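Local structure of sulfoquinovosidase (Escherichia coli, 5AEG) at residues I57-Q62 / H114-L119; H351-K356 / Y383-E388; V375-P380 / P430-K435; L410-Y415 / S421-H426. The protein hydrolyses sulfoquinovosyl diacylglycerides and simple sulfoquinovosides such as sulfoquinovosyl glycerol, releasing sulfoquinovose that Escherichia coli degrades as a source of carbon and sulfur. One frame throughout, in Å; residues are numbered along the deposited sequence.

Contact 1 joins two strands in the galactose mutarotase-like part of the chain, whereas contacts 2, 3 and 4 lie together in the TIM-barrel part. Contact 4 is buried and the other three are partly buried. Contacts 3 and 4 share helix 422-444, with Thr378 CG2 against Met425 CE, and contact 2 touches contact 3 through Tyr353 O and Asp376 N, 2.8 Å apart. The chemistry changes with place: a salt bridge at the strands of contact 1, two aromatic rings in contact 2, leucines in contact 3, and in contact 4 a histidine bond with three bridging waters. Contacts 1 and 4 approach to about 6 Å between nearest atoms.

Contact 1. Residues I57-Q62 / H114-L119; sequences IKDKLQ and HNRIWL
Asp59 and Arg116 meet across two strands of the galactose mutarotase-like beta domain that are not direct neighbours: strand 39-49 runs between them and is antiparallel to both. The nearest CA atoms, of Leu61 and Arg116, are 8.9 Å apart, and side chains span the gap. The charged part is a two-pronged salt bridge. Arg116 presents its side-on edge, NH2 donating to Asp59 OD1 at 2.8 Å and NE to Asp59 OD2, also at 2.8 Å, and both bonds are nearly straight. The oxygens lie close to the guanidinium plane, but the carboxylate is turned 41° against it; NH2 therefore comes from above the carboxylate plane, while NE arrives on the syn side, also well out of that plane. Arg116 reaches this position by a bend at chi2 (-77°), which folds the chain before it runs on to the guanidinium group.

Apolar contact is smaller. Leu61 brings CD1 to the benzo edge of Trp118, 3.7 Å from CH2 and close to the ring plane, so the methyl touches the rim of the indole. Elsewhere Trp118 has a cation-pi partner in Lys64, and Arg116 has one in Trp218.

The backbone adds a local distortion. Asn115 and Arg116 both face Gly42 in a classic beta bulge at the start of strand 116-122. Here the remaining guanidinium nitrogen turns back to the preceding residue: Arg116 NH1 donates to Asn115 O at 2.8 Å, coming in from above the carbonyl plane.

Contact 2. Residues H351-K356 / Y383-E388; sequences HGYLAK and YAWFKE
Trp385 leans on Tyr353 from its first side-chain atom onward. Its CB already lies 3.6 Å from Tyr353 CE2, and CG comes closer still, 3.4 Å from the same atom. With CG anti to the backbone N (chi1 167°), the indole swings off the helix toward residues 351-356. Trp385 CD1 is 3.7 Å from Tyr353 CE2. At the ring fusion the partner changes: CD2 sits 3.5 Å from Tyr353 CD2, CE3 on the six-membered ring is 3.7 Å from that carbon, and Trp385 CE2 is 4.0 Å from it. Tyr353 CD2 and CE2 thus lie over one face of the indole, CD2 offset toward the rim. The planes are inclined at 39°, which makes the pair oblique.

Trp385 belongs to helix 380-395, which lies between the third and fourth strands of the TIM barrel, while Tyr353 comes just after Gly352, where helix 343-351 ends. That helix closes in a Schellman motif at Gly352, whose positive phi (71°) turns the chain out of the last helical turn. The same turn brings His351 CB over the centre of the tyrosine ring, 3.4 Å above its plane and on the opposite side from Trp385 CG. Ala348 of the same helix touches both aromatic side chains. On the pyrrole side of the indole, Trp385 NE1 has a weak hydrogen bond to Glu347 OE1, one turn back along helix 343-351.

Contact 3. Residues V375-P380 / P430-K435; sequences VDLTNP and PALWAK
Leu377 lies along the flank of helix 422-444, its CB 3.8 Å from Leu432 CG and equally near Leu432 CD2. Its CG is anti to the carbonyl carbon (chi1 -61°), which carries CD1 past Leu432 to the next residue, 3.7 Å from Trp433 CA and 3.8 Å from Trp433 CB. The methyl therefore rests on the root of the tryptophan, and the indole extends beyond it. Thr378 CG2 adds a looser touch on Leu432 CD2.

The loop 375-380 leads into helix 380-395, so the contact packs this lead-in against helix 422-444, the next helix along the chain. A type I turn from Asp376 to Asn379 shapes the loop. Asp376 OD1 accepts from Thr378 N at 3.0 Å, an Asx turn, and from Thr378 OG1 at 2.7 Å, both donors coming from the same face of the carboxylate. Asn379, the N-cap of helix 380-395, accepts from Glu381 N with OD1.

Asp376 and Thr378 also bond to His417 and Asn418, while hydrocarbon meets the helix. Trp433 NE1 bonds to Asp405 O, so the tryptophan ties the seam to the backbone of the catalytic nucleophile, the two side chains being about 6 Å apart.

Contact 4. Residues L410-Y415 / S421-H426; sequences LPTDTY and SAEIMH
His426 points the edge of its imidazole at the backbone of Leu410: ND1 donates to Leu410 O at 2.7 Å, in the carbonyl plane and on a lone pair, the oxygen lying 16° out of the imidazole plane. With CG anti to the backbone N (chi1 172°), the ring reaches that carbonyl. NE2 is bonded to Thr150 O, so both nitrogens face carbonyl oxygens, consistent with protons on both, which might favour a charged ring. Trp149 stacks on it and Phe55 meets it steeply, bringing the N-terminal beta domain up to the barrel here, with Glu408, a probable active-site residue, about 6 Å away between side chains.

The leucine side chain packs on the first turn of the helix: Leu410 CD2 lies 3.9 Å from Met425 CB and 4.2 Å from Ala422 CB. Helix 422-444 follows the fourth strand of the TIM barrel. Ser421 is its N-cap, with OG accepting from Glu423 N, and the loop before it makes a type I turn from Pro411 to Thr414.

Within that turn Thr412 CG2 lies 4.3 Å from His426 CB and also touches Glu423 CG. Ala422 points its methyl into the turn, where Thr414 OG1 is 3.3 Å from CB. The same hydroxyl donates to Pro411 O at 2.8 Å. Three waters bridge the segments: Ala422 N to Thr414 O, Leu410 N to His426 O, and Thr412 O to Glu423 OE2.

Contact 1. Residues I57-Q62 / H114-L119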
# COMPACT_ATOMS: atom_id res chain seq x y z
N ILE A 57 15.03 -4.37 -13.38
CA ILE A 57 14.24 -5.23 -14.28
C ILE A 57 14.07 -4.50 -15.58
O ILE A 57 13.54 -3.43 -15.64
CB ILE A 57 12.95 -5.81 -13.64
CG1 ILE A 57 12.12 -6.54 -14.72
CG2 ILE A 57 12.12 -4.79 -12.87
CD1 ILE A 57 11.22 -7.61 -14.12
N LYS A 58 14.58 -5.07 -16.64
CA LYS A 58 14.37 -4.47 -17.96
C LYS A 58 14.20 -5.53 -19.06
O LYS A 58 14.54 -6.67 -18.84
CB LYS A 58 15.55 -3.59 -18.31
CG LYS A 58 16.82 -4.38 -18.51
CD LYS A 58 17.71 -3.68 -19.54
CE LYS A 58 18.17 -2.31 -19.09
NZ LYS A 58 18.95 -2.46 -17.84
N ASP A 59 13.71 -5.14 -20.23
CA ASP A 59 13.54 -6.15 -21.30
C ASP A 59 14.81 -6.34 -22.18
O ASP A 59 15.53 -5.39 -22.42
CB ASP A 59 12.40 -5.73 -22.21
CG ASP A 59 11.70 -6.91 -22.85
OD1 ASP A 59 12.14 -8.09 -22.66
OD2 ASP A 59 10.70 -6.61 -23.49
N LYS A 60 15.06 -7.56 -22.64
CA LYS A 60 15.80 -7.80 -23.87
C LYS A 60 14.75 -8.02 -24.97
O LYS A 60 14.35 -9.14 -25.17
CB LYS A 60 16.70 -9.03 -23.79
CG LYS A 60 17.58 -9.10 -22.56
CD LYS A 60 18.42 -10.38 -22.57
CE LYS A 60 19.70 -10.21 -23.38
NZ LYS A 60 20.70 -9.44 -22.58
N LEU A 61 14.32 -6.95 -25.62
CA LEU A 61 13.24 -7.02 -26.58
C LEU A 61 13.68 -7.80 -27.85
O LEU A 61 14.69 -7.48 -28.43
CB LEU A 61 12.83 -5.64 -26.99
CG LEU A 61 11.63 -5.63 -27.96
CD1 LEU A 61 10.35 -6.23 -27.41
CD2 LEU A 61 11.44 -4.25 -28.43
N GLN A 62 12.95 -8.82 -28.24
CA GLN A 62 13.28 -9.58 -29.46
C GLN A 62 12.46 -9.06 -30.64
O GLN A 62 13.03 -8.67 -31.66
CB GLN A 62 13.07 -11.04 -29.24
CG GLN A 62 14.06 -11.63 -28.24
CD GLN A 62 13.71 -13.06 -27.76
OE1 GLN A 62 14.59 -13.74 -27.27
NE2 GLN A 62 12.42 -13.51 -27.88
N HIS A 114 4.96 -15.66 -28.11
CA HIS A 114 4.79 -14.22 -28.23
C HIS A 114 4.37 -13.76 -26.84
O HIS A 114 3.19 -13.65 -26.53
CB HIS A 114 3.77 -13.84 -29.29
CG HIS A 114 4.32 -13.93 -30.67
ND1 HIS A 114 3.59 -14.43 -31.73
CD2 HIS A 114 5.54 -13.63 -31.17
CE1 HIS A 114 4.33 -14.41 -32.82
NE2 HIS A 114 5.50 -13.89 -32.52
N ASN A 115 5.38 -13.54 -25.99
CA ASN A 115 5.15 -13.16 -24.57
C ASN A 115 5.21 -11.66 -24.24
O ASN A 115 5.58 -11.27 -23.11
CB ASN A 115 6.13 -13.93 -23.71
CG ASN A 115 7.56 -13.49 -23.90
OD1 ASN A 115 7.96 -12.81 -24.87
ND2 ASN A 115 8.35 -13.79 -22.89
N ARG A 116 4.91 -10.84 -25.23
CA ARG A 116 4.78 -9.38 -25.10
C ARG A 116 3.47 -8.90 -25.75
O ARG A 116 3.08 -9.41 -26.84
CB ARG A 116 5.94 -8.62 -25.72
CG ARG A 116 7.31 -8.96 -25.13
CD ARG A 116 7.50 -8.27 -23.77
NE ARG A 116 8.76 -8.63 -23.07
CZ ARG A 116 8.94 -9.68 -22.25
NH1 ARG A 116 8.02 -10.58 -22.00
NH2 ARG A 116 10.14 -9.85 -21.72
N ILE A 117 2.77 -8.01 -25.05
CA ILE A 117 1.59 -7.39 -25.58
C ILE A 117 1.76 -5.88 -25.28
O ILE A 117 2.20 -5.47 -24.17
CB ILE A 117 0.28 -7.92 -24.94
CG1 ILE A 117 -0.10 -9.34 -25.34
CG2 ILE A 117 -0.86 -6.88 -25.14
CD1 ILE A 117 -1.00 -10.06 -24.30
N TRP A 118 1.40 -5.04 -26.24
CA TRP A 118 1.20 -3.60 -26.01
C TRP A 118 -0.18 -3.25 -26.50
O TRP A 118 -0.48 -3.48 -27.69
CB TRP A 118 2.20 -2.75 -26.73
CG TRP A 118 3.64 -2.95 -26.44
CD1 TRP A 118 4.46 -2.07 -25.69
CD2 TRP A 118 4.50 -4.03 -26.85
NE1 TRP A 118 5.72 -2.57 -25.63
CE2 TRP A 118 5.80 -3.75 -26.34
CE3 TRP A 118 4.33 -5.17 -27.63
CZ2 TRP A 118 6.90 -4.55 -26.60
CZ3 TRP A 118 5.40 -5.97 -27.85
CH2 TRP A 118 6.69 -5.66 -27.35
N LEU A 119 -1.05 -2.71 -25.62
CA LEU A 119 -2.38 -2.34 -25.98
C LEU A 119 -2.61 -0.91 -25.67
O LEU A 119 -2.33 -0.50 -24.54
CB LEU A 119 -3.35 -3.21 -25.21
CG LEU A 119 -4.85 -2.88 -25.36
CD1 LEU A 119 -5.41 -3.31 -26.73
CD2 LEU A 119 -5.65 -3.59 -24.28

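Contact 2. Residues H351-K356 / Y383-E388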
# COMPACT_ATOMS: atom_id res chain seq x y z
N HIS A 351 9.67 -31.03 5.76
CA HIS A 351 8.42 -31.34 5.10
C HIS A 351 8.30 -30.84 3.65
O HIS A 351 7.25 -31.02 3.05
CB HIS A 351 7.28 -30.85 5.94
CG HIS A 351 7.14 -31.57 7.23
ND1 HIS A 351 8.04 -31.42 8.28
CD2 HIS A 351 6.21 -32.46 7.66
CE1 HIS A 351 7.65 -32.17 9.29
NE2 HIS A 351 6.54 -32.80 8.94
N GLY A 352 9.36 -30.26 3.09
CA GLY A 352 9.35 -29.71 1.70
C GLY A 352 8.48 -28.41 1.61
O GLY A 352 7.87 -28.15 0.57
N TYR A 353 8.42 -27.65 2.70
CA TYR A 353 7.59 -26.41 2.78
C TYR A 353 8.30 -25.13 2.22
O TYR A 353 7.67 -24.03 2.18
CB TYR A 353 7.16 -26.17 4.25
CG TYR A 353 6.16 -27.17 4.86
CD1 TYR A 353 5.43 -28.05 4.07
CD2 TYR A 353 5.96 -27.23 6.25
CE1 TYR A 353 4.53 -28.94 4.61
CE2 TYR A 353 5.05 -28.13 6.81
CZ TYR A 353 4.35 -28.98 5.96
OH TYR A 353 3.42 -29.88 6.38
N LEU A 354 9.57 -25.25 1.82
CA LEU A 354 10.35 -24.16 1.25
C LEU A 354 10.33 -24.14 -0.26
O LEU A 354 10.13 -25.18 -0.90
CB LEU A 354 11.78 -24.19 1.76
CG LEU A 354 11.94 -24.11 3.28
CD1 LEU A 354 13.40 -24.22 3.70
CD2 LEU A 354 11.40 -22.79 3.84
N ALA A 355 10.41 -22.94 -0.84
CA ALA A 355 10.66 -22.80 -2.25
C ALA A 355 11.99 -23.42 -2.57
O ALA A 355 12.89 -23.42 -1.74
CB ALA A 355 10.73 -21.32 -2.65
N LYS A 356 12.16 -23.83 -3.82
CA LYS A 356 13.47 -24.35 -4.27
C LYS A 356 14.23 -23.50 -5.24
O LYS A 356 13.71 -22.54 -5.82
CB LYS A 356 13.23 -25.72 -4.89
CG LYS A 356 13.11 -26.77 -3.78
CD LYS A 356 11.86 -27.59 -3.87
CE LYS A 356 11.95 -28.82 -2.95
NZ LYS A 356 12.77 -28.70 -1.71
N TYR A 383 1.35 -23.60 3.35
CA TYR A 383 0.39 -22.51 3.63
C TYR A 383 -0.39 -22.77 4.87
O TYR A 383 -0.40 -21.92 5.78
CB TYR A 383 -0.53 -22.30 2.43
CG TYR A 383 -1.54 -21.21 2.59
CD1 TYR A 383 -2.75 -21.44 3.23
CD2 TYR A 383 -1.30 -19.93 2.10
CE1 TYR A 383 -3.71 -20.46 3.36
CE2 TYR A 383 -2.25 -18.92 2.24
CZ TYR A 383 -3.45 -19.16 2.87
OH TYR A 383 -4.38 -18.15 3.01
N ALA A 384 -0.99 -23.98 4.96
CA ALA A 384 -1.68 -24.46 6.17
C ALA A 384 -0.82 -24.44 7.40
O ALA A 384 -1.28 -24.02 8.49
CB ALA A 384 -2.23 -25.90 5.98
N TRP A 385 0.40 -24.92 7.23
CA TRP A 385 1.39 -24.99 8.31
C TRP A 385 1.72 -23.60 8.85
O TRP A 385 1.81 -23.41 10.03
CB TRP A 385 2.69 -25.61 7.78
CG TRP A 385 3.95 -25.49 8.66
CD1 TRP A 385 4.23 -26.14 9.84
CD2 TRP A 385 5.07 -24.64 8.42
NE1 TRP A 385 5.45 -25.77 10.32
CE2 TRP A 385 5.99 -24.84 9.47
CE3 TRP A 385 5.41 -23.77 7.39
CZ2 TRP A 385 7.20 -24.19 9.51
CZ3 TRP A 385 6.61 -23.13 7.44
CH2 TRP A 385 7.49 -23.34 8.49
N PHE A 386 2.01 -22.67 7.95
CA PHE A 386 2.41 -21.33 8.36
C PHE A 386 1.23 -20.59 8.97
O PHE A 386 1.40 -19.86 9.93
CB PHE A 386 3.03 -20.58 7.18
CG PHE A 386 4.05 -19.57 7.59
CD1 PHE A 386 5.10 -19.93 8.39
CD2 PHE A 386 3.95 -18.25 7.20
CE1 PHE A 386 6.09 -19.03 8.71
CE2 PHE A 386 4.89 -17.32 7.60
CZ PHE A 386 5.98 -17.68 8.33
N LYS A 387 0.04 -20.78 8.44
CA LYS A 387 -1.15 -20.28 9.12
C LYS A 387 -1.27 -20.82 10.57
O LYS A 387 -1.68 -20.11 11.48
CB LYS A 387 -2.35 -20.56 8.24
CG LYS A 387 -3.69 -20.25 8.91
CD LYS A 387 -4.73 -19.87 7.87
CE LYS A 387 -4.93 -20.82 6.68
NZ LYS A 387 -5.43 -22.13 7.14
N GLU A 388 -0.90 -22.09 10.81
CA GLU A 388 -0.90 -22.63 12.20
C GLU A 388 0.14 -22.03 13.06
O GLU A 388 -0.07 -21.85 14.27
CB GLU A 388 -0.77 -24.20 12.24
CG GLU A 388 -2.00 -24.88 11.64
CD GLU A 388 -3.33 -24.58 12.35
OE1 GLU A 388 -3.30 -24.63 13.60
OE2 GLU A 388 -4.39 -24.31 11.66

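Contact 3. Residues V375-P380 / P430-K435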
# COMPACT_ATOMS: atom_id res chain seq x y z
N VAL A 375 9.23 -19.45 2.57
CA VAL A 375 8.10 -20.31 2.80
C VAL A 375 7.29 -20.36 1.52
O VAL A 375 6.95 -19.31 0.94
CB VAL A 375 7.22 -19.85 3.95
CG1 VAL A 375 5.98 -20.70 4.12
CG2 VAL A 375 8.02 -19.78 5.25
N ASP A 376 6.98 -21.55 1.03
CA ASP A 376 6.34 -21.66 -0.28
C ASP A 376 4.89 -21.63 -0.14
O ASP A 376 4.21 -22.67 -0.03
CB ASP A 376 6.80 -22.90 -1.08
CG ASP A 376 6.17 -22.95 -2.49
OD1 ASP A 376 5.35 -22.06 -2.85
OD2 ASP A 376 6.55 -23.87 -3.28
N LEU A 377 4.35 -20.40 -0.18
CA LEU A 377 2.92 -20.24 0.07
C LEU A 377 1.99 -20.90 -1.01
O LEU A 377 0.77 -20.94 -0.80
CB LEU A 377 2.53 -18.73 0.26
CG LEU A 377 3.23 -18.04 1.44
CD1 LEU A 377 2.88 -16.54 1.54
CD2 LEU A 377 2.81 -18.72 2.71
N THR A 378 2.55 -21.30 -2.17
CA THR A 378 1.77 -21.99 -3.21
C THR A 378 1.68 -23.52 -2.89
O THR A 378 0.97 -24.20 -3.53
CB THR A 378 2.37 -21.91 -4.63
OG1 THR A 378 3.52 -22.77 -4.77
CG2 THR A 378 2.84 -20.48 -4.99
N ASN A 379 2.42 -24.00 -1.92
CA ASN A 379 2.26 -25.36 -1.40
C ASN A 379 1.17 -25.40 -0.37
O ASN A 379 1.27 -24.84 0.73
CB ASN A 379 3.59 -25.84 -0.84
CG ASN A 379 3.52 -27.26 -0.22
OD1 ASN A 379 2.45 -27.77 0.12
ND2 ASN A 379 4.66 -27.83 -0.07
N PRO A 380 0.07 -26.05 -0.70
CA PRO A 380 -1.05 -25.95 0.24
C PRO A 380 -0.79 -26.47 1.69
O PRO A 380 -1.42 -26.00 2.67
CB PRO A 380 -2.15 -26.77 -0.44
CG PRO A 380 -1.73 -26.95 -1.87
CD PRO A 380 -0.24 -26.86 -1.91
N PRO A 430 2.35 -10.84 -2.38
CA PRO A 430 1.81 -10.10 -1.23
C PRO A 430 0.39 -10.46 -0.83
O PRO A 430 0.08 -10.68 0.35
CB PRO A 430 1.94 -8.60 -1.69
CG PRO A 430 3.07 -8.62 -2.65
CD PRO A 430 2.94 -9.95 -3.40
N ALA A 431 -0.54 -10.51 -1.77
CA ALA A 431 -1.90 -10.87 -1.36
C ALA A 431 -2.06 -12.34 -0.88
O ALA A 431 -2.96 -12.63 -0.07
CB ALA A 431 -2.86 -10.60 -2.43
N LEU A 432 -1.17 -13.22 -1.36
CA LEU A 432 -1.14 -14.62 -0.90
C LEU A 432 -0.74 -14.64 0.58
O LEU A 432 -1.39 -15.28 1.43
CB LEU A 432 -0.13 -15.39 -1.73
CG LEU A 432 -0.13 -16.91 -1.67
CD1 LEU A 432 -1.54 -17.49 -1.83
CD2 LEU A 432 0.81 -17.39 -2.82
N TRP A 433 0.30 -13.87 0.91
CA TRP A 433 0.73 -13.66 2.31
C TRP A 433 -0.34 -13.01 3.16
O TRP A 433 -0.62 -13.46 4.27
CB TRP A 433 2.09 -12.94 2.27
CG TRP A 433 2.66 -12.45 3.55
CD1 TRP A 433 3.27 -11.27 3.74
CD2 TRP A 433 2.80 -13.19 4.77
NE1 TRP A 433 3.80 -11.20 5.01
CE2 TRP A 433 3.44 -12.33 5.70
CE3 TRP A 433 2.36 -14.44 5.21
CZ2 TRP A 433 3.69 -12.69 7.02
CZ3 TRP A 433 2.64 -14.83 6.52
CH2 TRP A 433 3.31 -13.93 7.43
N ALA A 434 -1.02 -12.00 2.61
CA ALA A 434 -2.10 -11.38 3.28
C ALA A 434 -3.26 -12.41 3.58
O ALA A 434 -3.82 -12.43 4.69
CB ALA A 434 -2.66 -10.18 2.47
N LYS A 435 -3.56 -13.25 2.62
CA LYS A 435 -4.65 -14.22 2.80
C LYS A 435 -4.32 -15.16 3.97
O LYS A 435 -5.21 -15.53 4.73
CB LYS A 435 -4.85 -15.04 1.51
CG LYS A 435 -6.11 -15.89 1.48
CD LYS A 435 -6.21 -16.69 0.18
CE LYS A 435 -7.67 -17.08 -0.05
NZ LYS A 435 -7.77 -18.40 -0.65

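Contact 4. Residues L410-Y415 / S421-H426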
# COMPACT_ATOMS: atom_id res chain seq x y z
N LEU A 410 9.78 -12.06 -3.18
CA LEU A 410 9.86 -13.45 -3.76
C LEU A 410 10.93 -13.39 -4.88
O LEU A 410 10.77 -12.67 -5.87
CB LEU A 410 8.57 -13.94 -4.37
CG LEU A 410 8.78 -15.36 -4.97
CD1 LEU A 410 8.86 -16.41 -3.83
CD2 LEU A 410 7.77 -15.75 -6.00
N PRO A 411 12.09 -14.06 -4.70
CA PRO A 411 13.13 -14.00 -5.73
C PRO A 411 12.65 -14.63 -7.00
O PRO A 411 11.83 -15.58 -6.96
CB PRO A 411 14.30 -14.83 -5.12
CG PRO A 411 14.12 -14.64 -3.66
CD PRO A 411 12.60 -14.85 -3.55
N THR A 412 13.09 -14.07 -8.10
CA THR A 412 12.59 -14.53 -9.40
C THR A 412 13.25 -15.79 -9.96
O THR A 412 12.85 -16.30 -11.02
CB THR A 412 12.68 -13.41 -10.43
OG1 THR A 412 13.85 -12.61 -10.19
CG2 THR A 412 11.47 -12.54 -10.27
N ASP A 413 14.20 -16.32 -9.22
CA ASP A 413 14.83 -17.64 -9.52
C ASP A 413 14.47 -18.70 -8.48
O ASP A 413 15.20 -19.67 -8.33
CB ASP A 413 16.34 -17.47 -9.71
CG ASP A 413 17.03 -16.98 -8.51
OD1 ASP A 413 16.35 -16.66 -7.53
OD2 ASP A 413 18.26 -16.86 -8.53
N THR A 414 13.32 -18.53 -7.79
CA THR A 414 12.72 -19.62 -7.05
C THR A 414 11.88 -20.49 -7.98
O THR A 414 11.45 -20.02 -9.05
CB THR A 414 11.75 -19.13 -5.94
OG1 THR A 414 10.81 -18.20 -6.52
CG2 THR A 414 12.55 -18.47 -4.82
N TYR A 415 11.66 -21.73 -7.53
CA TYR A 415 10.84 -22.72 -8.16
C TYR A 415 9.82 -23.11 -7.13
O TYR A 415 10.16 -23.49 -6.01
CB TYR A 415 11.69 -23.94 -8.62
CG TYR A 415 12.57 -23.51 -9.73
CD1 TYR A 415 13.73 -22.85 -9.47
CD2 TYR A 415 12.16 -23.66 -11.06
CE1 TYR A 415 14.50 -22.35 -10.50
CE2 TYR A 415 12.95 -23.19 -12.10
CZ TYR A 415 14.11 -22.52 -11.79
OH TYR A 415 14.94 -22.04 -12.75
N SER A 421 5.72 -19.94 -12.98
CA SER A 421 7.00 -19.24 -12.98
C SER A 421 7.02 -18.17 -11.80
O SER A 421 6.01 -17.53 -11.54
CB SER A 421 7.22 -18.47 -14.26
OG SER A 421 8.43 -17.69 -14.22
N ALA A 422 8.17 -18.04 -11.15
CA ALA A 422 8.38 -16.96 -10.16
C ALA A 422 8.30 -15.61 -10.80
O ALA A 422 7.98 -14.64 -10.12
CB ALA A 422 9.70 -17.10 -9.45
N GLU A 423 8.58 -15.52 -12.08
CA GLU A 423 8.27 -14.27 -12.80
C GLU A 423 6.83 -13.82 -12.79
O GLU A 423 6.56 -12.62 -12.96
CB GLU A 423 8.86 -14.25 -14.20
CG GLU A 423 10.40 -14.26 -14.14
CD GLU A 423 11.10 -14.28 -15.50
OE1 GLU A 423 10.50 -13.99 -16.53
OE2 GLU A 423 12.31 -14.50 -15.52
N ILE A 424 5.90 -14.76 -12.69
CA ILE A 424 4.51 -14.52 -12.54
C ILE A 424 4.06 -14.51 -11.07
O ILE A 424 3.16 -13.73 -10.66
CB ILE A 424 3.67 -15.59 -13.34
CG1 ILE A 424 4.01 -15.55 -14.87
CG2 ILE A 424 2.16 -15.48 -13.07
CD1 ILE A 424 3.63 -14.34 -15.62
N MET A 425 4.60 -15.38 -10.25
CA MET A 425 4.17 -15.40 -8.83
C MET A 425 4.68 -14.21 -7.98
O MET A 425 4.08 -13.91 -6.96
CB MET A 425 4.62 -16.72 -8.17
CG MET A 425 3.84 -17.99 -8.64
SD MET A 425 2.05 -17.84 -8.64
CE MET A 425 1.77 -17.45 -6.96
N HIS A 426 5.77 -13.61 -8.42
CA HIS A 426 6.44 -12.55 -7.64
C HIS A 426 5.45 -11.44 -7.26
O HIS A 426 5.25 -11.16 -6.08
CB HIS A 426 7.57 -11.98 -8.45
CG HIS A 426 8.18 -10.77 -7.84
ND1 HIS A 426 9.06 -10.83 -6.77
CD2 HIS A 426 7.98 -9.45 -8.09
CE1 HIS A 426 9.40 -9.59 -6.43
NE2 HIS A 426 8.73 -8.75 -7.20
O HOH W 1 7.37 -10.78 -4.15
O HOH W 2 14.30 -15.28 -13.47
O HOH W 3 10.07 -20.22 -11.26